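Local structure of 5-carboxyvanillate decarboxylase (Sphingomonas paucimobilis, 4L6D) at residues Gly51-Val56 against Asp297-Pro302; Leu4-Glu9 against Asp70-Ser75; Val11-Val16 against Arg94-Leu99. The protein probably catalyses the non-oxidative removal of a carboxylate group from 5-carboxyvanillate to give vanillate, using a bound manganese ion in an amidohydrolase-type barrel. All blocks are in the same frame, centred on the assembly; numbering follows the deposited sequence.

Interaction 1: residues Gly51-Val56 against Asp297-Pro302; sequences GRLSDV and DYPYQP. With MN (manganese (II) ion), chain I; VNL (4-hydroxy-3-methoxybenzoate), chain J.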
loop_
_atom_site.group_PDB
_atom_site.type_symbol
_atom_site.label_atom_id
_atom_site.label_comp_id
_atom_site.label_asym_id
_atom_site.label_seq_id
_atom_site.Cartn_x
_atom_site.Cartn_y
_atom_site.Cartn_z
ATOM N N GLY A 51 7.623 7.355 29.573
ATOM C CA GLY A 51 8.699 8.235 29.996
ATOM C C GLY A 51 9.445 8.842 28.819
ATOM O O GLY A 51 9.748 10.040 28.823
ATOM N N ARG A 52 9.738 8.028 27.809
ATOM C CA ARG A 52 10.478 8.510 26.648
ATOM C C ARG A 52 9.672 9.491 25.797
ATOM O O ARG A 52 10.220 10.458 25.268
ATOM C CB ARG A 52 11.014 7.326 25.838
ATOM C CG ARG A 52 11.880 6.412 26.724
ATOM C CD ARG A 52 12.637 5.358 25.957
ATOM N NE ARG A 52 13.527 5.971 24.984
ATOM C CZ ARG A 52 13.387 5.821 23.676
ATOM N NH1 ARG A 52 12.413 5.054 23.208
ATOM N NH2 ARG A 52 14.222 6.424 22.844
ATOM N N LEU A 53 8.371 9.248 25.690
ATOM C CA LEU A 53 7.473 10.167 24.997
ATOM C C LEU A 53 7.334 11.487 25.749
ATOM O O LEU A 53 7.269 12.564 25.138
ATOM C CB LEU A 53 6.088 9.527 24.870
ATOM C CG LEU A 53 5.972 8.408 23.829
ATOM C CD1 LEU A 53 4.712 7.581 24.078
ATOM C CD2 LEU A 53 5.922 9.006 22.429
ATOM N N SER A 54 7.278 11.404 27.075
ATOM C CA SER A 54 7.046 12.588 27.901
ATOM C C SER A 54 8.287 13.463 27.933
ATOM O O SER A 54 8.192 14.683 28.045
ATOM C CB SER A 54 6.683 12.192 29.336
ATOM O OG SER A 54 5.499 11.411 29.370
ATOM N N ASP A 55 9.453 12.833 27.861
ATOM C CA ASP A 55 10.712 13.558 27.963
ATOM C C ASP A 55 10.983 14.448 26.751
ATOM O O ASP A 55 10.916 13.998 25.603
ATOM C CB ASP A 55 11.873 12.582 28.116
ATOM C CG ASP A 55 13.202 13.240 27.860
ATOM O OD1 ASP A 55 13.547 14.166 28.626
ATOM O OD2 ASP A 55 13.877 12.847 26.889
ATOM N N VAL A 56 11.310 15.707 27.013
ATOM C CA VAL A 56 11.705 16.614 25.942
ATOM C C VAL A 56 13.129 17.136 26.140
ATOM O O VAL A 56 13.956 17.092 25.215
ATOM C CB VAL A 56 10.718 17.793 25.832
ATOM C CG1 VAL A 56 11.213 18.814 24.827
ATOM C CG2 VAL A 56 9.348 17.286 25.414
ATOM N N ASP A 297 10.991 9.793 13.586
ATOM C CA ASP A 297 9.990 8.994 14.300
ATOM C C ASP A 297 10.466 8.615 15.713
ATOM O O ASP A 297 10.163 7.527 16.211
ATOM C CB ASP A 297 9.570 7.739 13.509
ATOM C CG ASP A 297 8.067 7.567 13.439
ATOM O OD1 ASP A 297 7.358 8.139 14.289
ATOM O OD2 ASP A 297 7.593 6.846 12.534
ATOM N N TYR A 298 11.202 9.518 16.360
ATOM C CA TYR A 298 11.595 9.353 17.755
ATOM C C TYR A 298 10.337 9.519 18.632
ATOM O O TYR A 298 9.473 10.322 18.299
ATOM C CB TYR A 298 12.643 10.417 18.099
ATOM C CG TYR A 298 13.159 10.322 19.511
ATOM C CD1 TYR A 298 14.245 9.517 19.815
ATOM C CD2 TYR A 298 12.543 11.021 20.550
ATOM C CE1 TYR A 298 14.717 9.415 21.106
ATOM C CE2 TYR A 298 13.005 10.923 21.843
ATOM C CZ TYR A 298 14.101 10.123 22.116
ATOM O OH TYR A 298 14.578 10.001 23.400
ATOM N N PRO A 299 10.215 8.771 19.749
ATOM C CA PRO A 299 11.144 7.800 20.341
ATOM C C PRO A 299 10.918 6.372 19.876
ATOM O O PRO A 299 11.513 5.438 20.429
ATOM C CB PRO A 299 10.827 7.912 21.832
ATOM C CG PRO A 299 9.354 8.155 21.860
ATOM C CD PRO A 299 9.088 9.063 20.660
ATOM N N TYR A 300 10.073 6.199 18.872
ATOM C CA TYR A 300 9.789 4.864 18.360
ATOM C C TYR A 300 10.945 4.303 17.529
ATOM O O TYR A 300 11.062 3.088 17.354
ATOM C CB TYR A 300 8.478 4.886 17.576
ATOM C CG TYR A 300 7.289 5.306 18.432
ATOM C CD1 TYR A 300 6.727 4.428 19.360
ATOM C CD2 TYR A 300 6.747 6.586 18.336
ATOM C CE1 TYR A 300 5.648 4.808 20.162
ATOM C CE2 TYR A 300 5.665 6.974 19.132
ATOM C CZ TYR A 300 5.120 6.083 20.038
ATOM O OH TYR A 300 4.052 6.450 20.827
ATOM N N GLN A 301 11.786 5.198 17.011
ATOM C CA GLN A 301 13.028 4.830 16.338
ATOM C C GLN A 301 14.165 5.684 16.884
ATOM O O GLN A 301 13.931 6.786 17.382
ATOM C CB GLN A 301 12.911 5.019 14.829
ATOM C CG GLN A 301 11.865 4.110 14.229
ATOM C CD GLN A 301 12.068 3.846 12.751
ATOM O OE1 GLN A 301 11.136 3.464 12.068
ATOM N NE2 GLN A 301 13.299 3.992 12.271
ATOM N N PRO A 302 15.404 5.178 16.798
ATOM C CA PRO A 302 16.562 5.915 17.314
ATOM C C PRO A 302 17.062 7.000 16.362
ATOM O O PRO A 302 16.926 6.890 15.145
ATOM C CB PRO A 302 17.625 4.826 17.432
ATOM C CG PRO A 302 17.287 3.863 16.367
ATOM C CD PRO A 302 15.775 3.818 16.370
HETATM MN MN MN I . 5.280 8.434 14.240
HETATM C C1 VNL J . 5.056 3.139 16.802
HETATM C CO1 VNL J . 5.922 3.654 15.828
HETATM C CO2 VNL J . 3.996 3.911 17.318
HETATM C CM1 VNL J . 5.749 4.966 15.350
HETATM C CM2 VNL J . 3.799 5.208 16.849
HETATM O OM VNL J . 2.797 6.033 17.289
HETATM C CZ VNL J . 4.708 5.756 15.837
HETATM C CC VNL J . 5.284 1.747 17.329
HETATM C CV VNL J . 1.853 5.566 18.272
HETATM O O1 VNL J . 6.376 1.153 17.117
HETATM O O2 VNL J . 4.391 1.224 18.037
HETATM O O3 VNL J . 4.666 7.113 15.676
HETATM O O HOH W 1 12.936 10.936 25.263
HETATM O O HOH W 2 14.592 5.686 20.159
HETATM O O HOH W 3 5.709 10.166 15.516
#

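Interaction 2: residues Leu4-Glu9 against Asp70-Ser75; sequences LIATEE and DMHLLS. With MN (manganese (II) ion), chain I.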
loop_
_atom_site.group_PDB
_atom_site.type_symbol
_atom_site.label_atom_id
_atom_site.label_comp_id
_atom_site.label_asym_id
_atom_site.label_seq_id
_atom_site.Cartn_x
_atom_site.Cartn_y
_atom_site.Cartn_z
ATOM N N LEU A 4 19.339 20.107 10.557
ATOM C CA LEU A 4 18.453 18.966 10.609
ATOM C C LEU A 4 17.226 19.275 11.457
ATOM O O LEU A 4 17.345 19.544 12.651
ATOM C CB LEU A 4 19.205 17.777 11.198
ATOM C CG LEU A 4 20.197 17.132 10.239
ATOM C CD1 LEU A 4 21.273 16.359 11.001
ATOM C CD2 LEU A 4 19.462 16.215 9.305
ATOM N N ILE A 5 16.062 19.266 10.817
ATOM C CA ILE A 5 14.792 19.464 11.498
ATOM C C ILE A 5 13.972 18.193 11.328
ATOM O O ILE A 5 13.463 17.919 10.246
ATOM C CB ILE A 5 14.033 20.688 10.916
ATOM C CG1 ILE A 5 14.856 21.973 11.088
ATOM C CG2 ILE A 5 12.650 20.816 11.562
ATOM C CD1 ILE A 5 14.259 23.171 10.347
ATOM N N ALA A 6 13.868 17.401 12.392
ATOM C CA ALA A 6 13.139 16.133 12.342
ATOM C C ALA A 6 11.634 16.388 12.454
ATOM O O ALA A 6 11.201 17.067 13.378
ATOM C CB ALA A 6 13.616 15.213 13.463
ATOM N N THR A 7 10.841 15.866 11.526
ATOM C CA THR A 7 9.445 16.302 11.430
ATOM C C THR A 7 8.337 15.383 11.952
ATOM O O THR A 7 7.163 15.757 11.854
ATOM C CB THR A 7 9.076 16.696 9.985
ATOM O OG1 THR A 7 9.370 15.605 9.095
ATOM C CG2 THR A 7 9.862 17.930 9.555
ATOM N N GLU A 8 8.672 14.216 12.506
ATOM C CA GLU A 8 7.625 13.319 13.014
ATOM C C GLU A 8 7.975 12.816 14.406
ATOM O O GLU A 8 8.063 11.609 14.647
ATOM C CB GLU A 8 7.375 12.124 12.082
ATOM C CG GLU A 8 5.968 11.507 12.305
ATOM C CD GLU A 8 5.757 10.205 11.548
ATOM O OE1 GLU A 8 5.751 10.230 10.295
ATOM O OE2 GLU A 8 5.595 9.151 12.202
ATOM N N GLU A 9 8.158 13.753 15.329
ATOM C CA GLU A 9 8.777 13.428 16.597
ATOM C C GLU A 9 7.726 13.477 17.680
ATOM O O GLU A 9 7.220 14.536 18.027
ATOM C CB GLU A 9 9.964 14.367 16.855
ATOM C CG GLU A 9 10.852 14.519 15.599
ATOM C CD GLU A 9 11.148 13.176 14.942
ATOM O OE1 GLU A 9 11.008 13.057 13.693
ATOM O OE2 GLU A 9 11.498 12.232 15.687
ATOM N N ASP A 70 19.372 19.722 14.972
ATOM C CA ASP A 70 19.008 21.074 15.371
ATOM C C ASP A 70 17.645 21.132 16.058
ATOM O O ASP A 70 17.498 21.771 17.096
ATOM C CB ASP A 70 19.022 22.004 14.152
ATOM C CG ASP A 70 20.367 22.020 13.443
ATOM O OD1 ASP A 70 20.795 20.965 12.911
ATOM O OD2 ASP A 70 20.988 23.103 13.398
ATOM N N MET A 71 16.646 20.480 15.471
ATOM C CA MET A 71 15.276 20.571 15.985
ATOM C C MET A 71 14.453 19.299 15.878
ATOM O O MET A 71 14.652 18.473 14.983
ATOM C CB MET A 71 14.496 21.669 15.237
ATOM C CG MET A 71 15.099 23.058 15.313
ATOM S SD MET A 71 14.058 24.317 14.540
ATOM C CE MET A 71 12.869 24.582 15.867
ATOM N N HIS A 72 13.509 19.171 16.804
ATOM C CA HIS A 72 12.367 18.280 16.632
ATOM C C HIS A 72 11.119 19.108 16.435
ATOM O O HIS A 72 10.862 20.056 17.199
ATOM C CB HIS A 72 12.120 17.432 17.872
ATOM C CG HIS A 72 12.988 16.222 17.978
ATOM N ND1 HIS A 72 12.693 15.185 18.837
ATOM C CD2 HIS A 72 14.146 15.890 17.362
ATOM C CE1 HIS A 72 13.621 14.252 18.728
ATOM N NE2 HIS A 72 14.526 14.664 17.856
ATOM N N LEU A 73 10.346 18.744 15.417
ATOM C CA LEU A 73 8.955 19.188 15.289
ATOM C C LEU A 73 8.094 18.177 16.033
ATOM O O LEU A 73 7.919 17.037 15.585
ATOM C CB LEU A 73 8.558 19.272 13.810
ATOM C CG LEU A 73 7.102 19.616 13.506
ATOM C CD1 LEU A 73 6.761 21.059 13.919
ATOM C CD2 LEU A 73 6.817 19.380 12.017
ATOM N N LEU A 74 7.603 18.592 17.194
ATOM C CA LEU A 74 6.886 17.696 18.102
ATOM C C LEU A 74 5.418 17.566 17.717
ATOM O O LEU A 74 4.807 18.520 17.239
ATOM C CB LEU A 74 6.976 18.222 19.536
ATOM C CG LEU A 74 8.378 18.458 20.097
ATOM C CD1 LEU A 74 8.308 19.204 21.431
ATOM C CD2 LEU A 74 9.116 17.137 20.283
ATOM N N SER A 75 4.854 16.384 17.965
ATOM C CA SER A 75 3.430 16.129 17.752
ATOM C C SER A 75 2.935 15.216 18.858
ATOM O O SER A 75 3.630 14.266 19.235
ATOM C CB SER A 75 3.205 15.467 16.381
ATOM O OG SER A 75 4.179 14.456 16.122
HETATM MN MN MN I . 5.280 8.434 14.240
HETATM O O HOH W 4 5.785 15.892 14.391
HETATM O O HOH W 3 5.709 10.166 15.516
#

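Interaction 3: residues Val11-Val16 against Arg94-Leu99; sequences VTFQPV and RIANDL. With VNL (4-hydroxy-3-methoxybenzoate), chain K.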
loop_
_atom_site.group_PDB
_atom_site.type_symbol
_atom_site.label_atom_id
_atom_site.label_comp_id
_atom_site.label_asym_id
_atom_site.label_seq_id
_atom_site.Cartn_x
_atom_site.Cartn_y
_atom_site.Cartn_z
ATOM N N VAL A 11 5.537 13.108 21.168
ATOM C CA VAL A 11 5.615 13.550 22.551
ATOM C C VAL A 11 4.267 13.227 23.206
ATOM O O VAL A 11 3.288 12.981 22.513
ATOM C CB VAL A 11 5.919 15.074 22.628
ATOM C CG1 VAL A 11 4.733 15.909 22.100
ATOM C CG2 VAL A 11 6.311 15.504 24.026
ATOM N N THR A 12 4.216 13.208 24.531
ATOM C CA THR A 12 2.923 13.166 25.201
ATOM C C THR A 12 2.943 14.080 26.414
ATOM O O THR A 12 3.991 14.626 26.770
ATOM C CB THR A 12 2.494 11.747 25.586
ATOM O OG1 THR A 12 1.121 11.768 26.009
ATOM C CG2 THR A 12 3.376 11.188 26.710
ATOM N N PHE A 13 1.781 14.245 27.031
ATOM C CA PHE A 13 1.620 15.123 28.183
ATOM C C PHE A 13 0.776 14.399 29.214
ATOM O O PHE A 13 -0.077 13.586 28.852
ATOM C CB PHE A 13 0.939 16.432 27.764
ATOM C CG PHE A 13 1.635 17.138 26.635
ATOM C CD1 PHE A 13 2.809 17.842 26.864
ATOM C CD2 PHE A 13 1.111 17.099 25.353
ATOM C CE1 PHE A 13 3.461 18.486 25.816
ATOM C CE2 PHE A 13 1.750 17.748 24.302
ATOM C CZ PHE A 13 2.928 18.443 24.540
ATOM N N GLN A 14 1.009 14.678 30.493
ATOM C CA GLN A 14 0.357 13.914 31.554
ATOM C C GLN A 14 -1.177 13.820 31.478
ATOM O O GLN A 14 -1.727 12.748 31.703
ATOM C CB GLN A 14 0.818 14.380 32.941
ATOM C CG GLN A 14 0.649 13.323 34.033
ATOM C CD GLN A 14 1.421 12.050 33.729
ATOM O OE1 GLN A 14 2.565 12.100 33.270
ATOM N NE2 GLN A 14 0.794 10.902 33.969
ATOM N N PRO A 15 -1.875 14.925 31.158
ATOM C CA PRO A 15 -3.336 14.746 31.095
ATOM C C PRO A 15 -3.773 13.721 30.039
ATOM O O PRO A 15 -4.765 13.020 30.253
ATOM C CB PRO A 15 -3.844 16.147 30.732
ATOM C CG PRO A 15 -2.791 17.074 31.297
ATOM C CD PRO A 15 -1.488 16.344 31.029
ATOM N N VAL A 16 -3.051 13.631 28.924
ATOM C CA VAL A 16 -3.384 12.656 27.886
ATOM C C VAL A 16 -2.998 11.237 28.329
ATOM O O VAL A 16 -3.774 10.284 28.171
ATOM C CB VAL A 16 -2.728 13.015 26.538
ATOM C CG1 VAL A 16 -3.120 12.002 25.467
ATOM C CG2 VAL A 16 -3.141 14.428 26.120
ATOM N N ARG A 94 -7.262 20.895 23.692
ATOM C CA ARG A 94 -6.977 22.263 24.094
ATOM C C ARG A 94 -5.818 22.283 25.093
ATOM O O ARG A 94 -4.885 23.083 24.952
ATOM C CB ARG A 94 -8.241 22.917 24.670
ATOM C CG ARG A 94 -8.159 24.434 24.845
ATOM C CD ARG A 94 -7.427 24.825 26.112
ATOM N NE ARG A 94 -8.161 24.394 27.299
ATOM C CZ ARG A 94 -7.631 24.302 28.511
ATOM N NH1 ARG A 94 -8.387 23.917 29.527
ATOM N NH2 ARG A 94 -6.347 24.585 28.700
ATOM N N ILE A 95 -5.876 21.399 26.089
ATOM C CA ILE A 95 -4.832 21.320 27.111
ATOM C C ILE A 95 -3.502 20.895 26.502
ATOM O O ILE A 95 -2.459 21.511 26.755
ATOM C CB ILE A 95 -5.245 20.355 28.237
ATOM C CG1 ILE A 95 -6.376 20.971 29.067
ATOM C CG2 ILE A 95 -4.048 19.988 29.121
ATOM C CD1 ILE A 95 -7.046 19.985 30.005
ATOM N N ALA A 96 -3.542 19.859 25.667
ATOM C CA ALA A 96 -2.329 19.370 25.023
ATOM C C ALA A 96 -1.721 20.432 24.114
ATOM O O ALA A 96 -0.498 20.512 23.969
ATOM C CB ALA A 96 -2.604 18.109 24.232
ATOM N N ASN A 97 -2.570 21.251 23.493
ATOM C CA ASN A 97 -2.059 22.333 22.646
ATOM C C ASN A 97 -1.404 23.447 23.453
ATOM O O ASN A 97 -0.362 23.984 23.062
ATOM C CB ASN A 97 -3.159 22.908 21.754
ATOM C CG ASN A 97 -3.564 21.953 20.651
ATOM O OD1 ASN A 97 -2.819 21.038 20.301
ATOM N ND2 ASN A 97 -4.737 22.185 20.074
ATOM N N ASP A 98 -1.994 23.789 24.596
ATOM C CA ASP A 98 -1.364 24.756 25.488
ATOM C C ASP A 98 -0.016 24.227 25.957
ATOM O O ASP A 98 0.963 24.967 26.010
ATOM C CB ASP A 98 -2.239 25.036 26.708
ATOM C CG ASP A 98 -3.412 25.934 26.399
ATOM O OD1 ASP A 98 -3.427 26.549 25.317
ATOM O OD2 ASP A 98 -4.309 26.049 27.265
ATOM N N LEU A 99 0.028 22.943 26.312
ATOM C CA LEU A 99 1.269 22.353 26.800
ATOM C C LEU A 99 2.313 22.257 25.682
ATOM O O LEU A 99 3.501 22.477 25.917
ATOM C CB LEU A 99 1.005 20.982 27.436
ATOM C CG LEU A 99 0.270 21.071 28.777
ATOM C CD1 LEU A 99 -0.136 19.692 29.265
ATOM C CD2 LEU A 99 1.144 21.757 29.818
HETATM C C1 VNL K . -12.823 22.597 27.559
HETATM C CO1 VNL K . -13.078 22.151 26.248
HETATM C CO2 VNL K . -13.711 22.302 28.620
HETATM C CM1 VNL K . -14.227 21.391 25.965
HETATM C CM2 VNL K . -14.852 21.543 28.361
HETATM O OM VNL K . -15.764 21.195 29.320
HETATM C CZ VNL K . -15.113 21.065 26.991
HETATM C CC VNL K . -11.594 23.414 27.838
HETATM C CV VNL K . -15.522 21.505 30.712
HETATM O O1 VNL K . -10.975 23.955 26.890
HETATM O O2 VNL K . -11.228 23.537 29.036
HETATM O O3 VNL K . -16.280 20.366 26.776
#

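Interaction 1: residues Gly51-Val56 against Asp297-Pro302
A buried helix-to-loop contact, in which Arg-52 and Leu-53 of helix 49-54 grip Tyr-298, Pro-299 and Tyr-300, sits beside the active site of the amidohydrolase (beta/alpha)8 barrel. The loop follows strand 292-293 and carries two active-site residues: Asp-297, which binds manganese through OD1, and Tyr-300, whose ring lies with one face over the vanillate ring, CM2 of the ligand standing 3.4 Å above its plane. A cis peptide bond precedes Pro-299. Arg-52 is bent at its third torsion (chi3 60°), which brings the guanidinium back alongside the proline; Pro-299 CB lies over one of its faces. From there Arg-52 NH1 donates to Pro-299 O at 2.9 Å, with an N-H...O angle of 153°. The Arg-52 and Tyr-298 side chains cross at about a right angle, the guanidinium and ring planes 76° apart, Arg-52 NH2 coming within 3.5 Å of Tyr-298 CE1, while Glu-59 pairs with NE in a salt bridge. One water joins Arg-52 NH2 to the same carbonyl, so Pro-299 O is held both directly and through solvent. Leu-53 supplies the apolar half: its CD2 meets Pro-299 CG at 3.6 Å and also packs against Tyr-300 CZ. The hydroxyl of Tyr-300 is hydrogen-bonded to Thr-77, so the ring that covers the ligand is fixed at its far end as well. At the edge of the Tyr-298 ring and in its plane, a second water accepts from Tyr-298 OH and donates to Arg-52 O and, at 2.7 Å, to Asp-55 OD2.

Interaction 2: residues Leu4-Glu9 against Asp70-Ser75
The imidazole of His-72 carries the aliphatic part of Glu-9 over one face: Glu-9 CG stands 3.8 Å from the ring centroid, 19° off the normal, in a CH-pi contact displaced toward the rim. Ala-6 CB approaches the same ring obliquely at CD2, and at its polar atoms ND1 has a weak hydrogen bond to Arg-60. The Glu-9 chain bends at its second torsion (chi2 -46°), which carries the carboxylate, its plane 59° from that of the ring, past the histidine to the backbone N of Tyr-298, bound by OE2. Its OE1 accepts from Glu-8 N, which comes from above the carboxylate plane, and from the backbone N of Ile-296 and Asp-297. Beneath these side chains run strands 5-11 and 71-76, neighbouring parallel strands of the amidohydrolase TIM barrel. Ala-6 lies between Met-71 and Leu-73 in the parallel pattern, donating to Met-71 O and accepting from Leu-73 N at 2.8 Å. A beta bulge after Ala-6 then shifts the register by one, and pairing resumes at Glu-9, whose N makes a weak bond to Leu-73 O and whose O accepts from Ser-75 N at 3.0 Å. Water 4 fills in at the bulge, donating to Thr-7 O and Leu-73 O and accepting from Ser-75 OG. At the other end Met-71 N donates to Leu-4 O at 3.1 Å. Glu-8 faces away from strand 71-76: extended beyond CG, it binds manganese through OE2 at 2.2 Å, while OE1 is held by Tyr-172 and Ser-272.

Interaction 3: residues Val11-Val16 against Arg94-Leu99
Phe-13, the N-cap residue of helix 14-23, brings its backbone closest to helix 86-106 at Ala-96, their CA atoms 6.6 Å apart. Its side chain points at that helix, and Leu-99 CB lies over one face of the ring, 3.9 Å from the centroid and 20° off the normal, a CH-pi contact. With CG anti to the carbonyl carbon (chi1 -54°), the phenyl group slides past Leu-99 in the opposite direction and sets Phe-13 CD2 4.0 Å from Ala-96 CB. Pro-15 continues the apolar seam: its CG rests 3.8 Å from Ile-95 CG2, and its CD meets Leu-99 CD1 at 4.0 Å. Val-16 CG2 touches Ala-96 CB more loosely. On another side of helix 86-106, Arg-94 grips the carboxylate of a second vanillate side-on, through its NE/NH1 edge, in two nearly straight bonds, NE to O1 and NH1 to O2, each 2.9 Å long. Its NH2 forms a salt bridge with Asp-98, one turn on, and Ile-95 CG1 lies over one face of the guanidinium. A leucine in place of Arg-94 would probably leave the ligand carboxylate without its two-pronged partner and Asp-98 OD2 without this salt bridge. Away from the metal centre, the contact seats the start of helix 14-23, just after the end of strand 5-11, on the flank of helix 86-106, which follows strand 71-76 in the (beta/alpha)8 barrel.

In the fold
The three contacts cluster around the first strands of the barrel. Interaction 2 pairs strands 5-11 and 71-76, and interaction 3 pairs helices that follow those strands in the chain, with centres about 17 Å apart. Interaction 1, about 11 Å from interaction 2, brings in the loop after the last strand, 292-293, and helix 49-54. In sequence the segments run 4-9, 11-16, 51-56, 70-75, 94-99 and 297-302, so every pair of contacts crosses along the chain. Interactions 1 and 2 share the manganese and one of its waters, joining the two ends of the strand order at the metal; Leu-53 O and Thr-12 N probably link interactions 1 and 3.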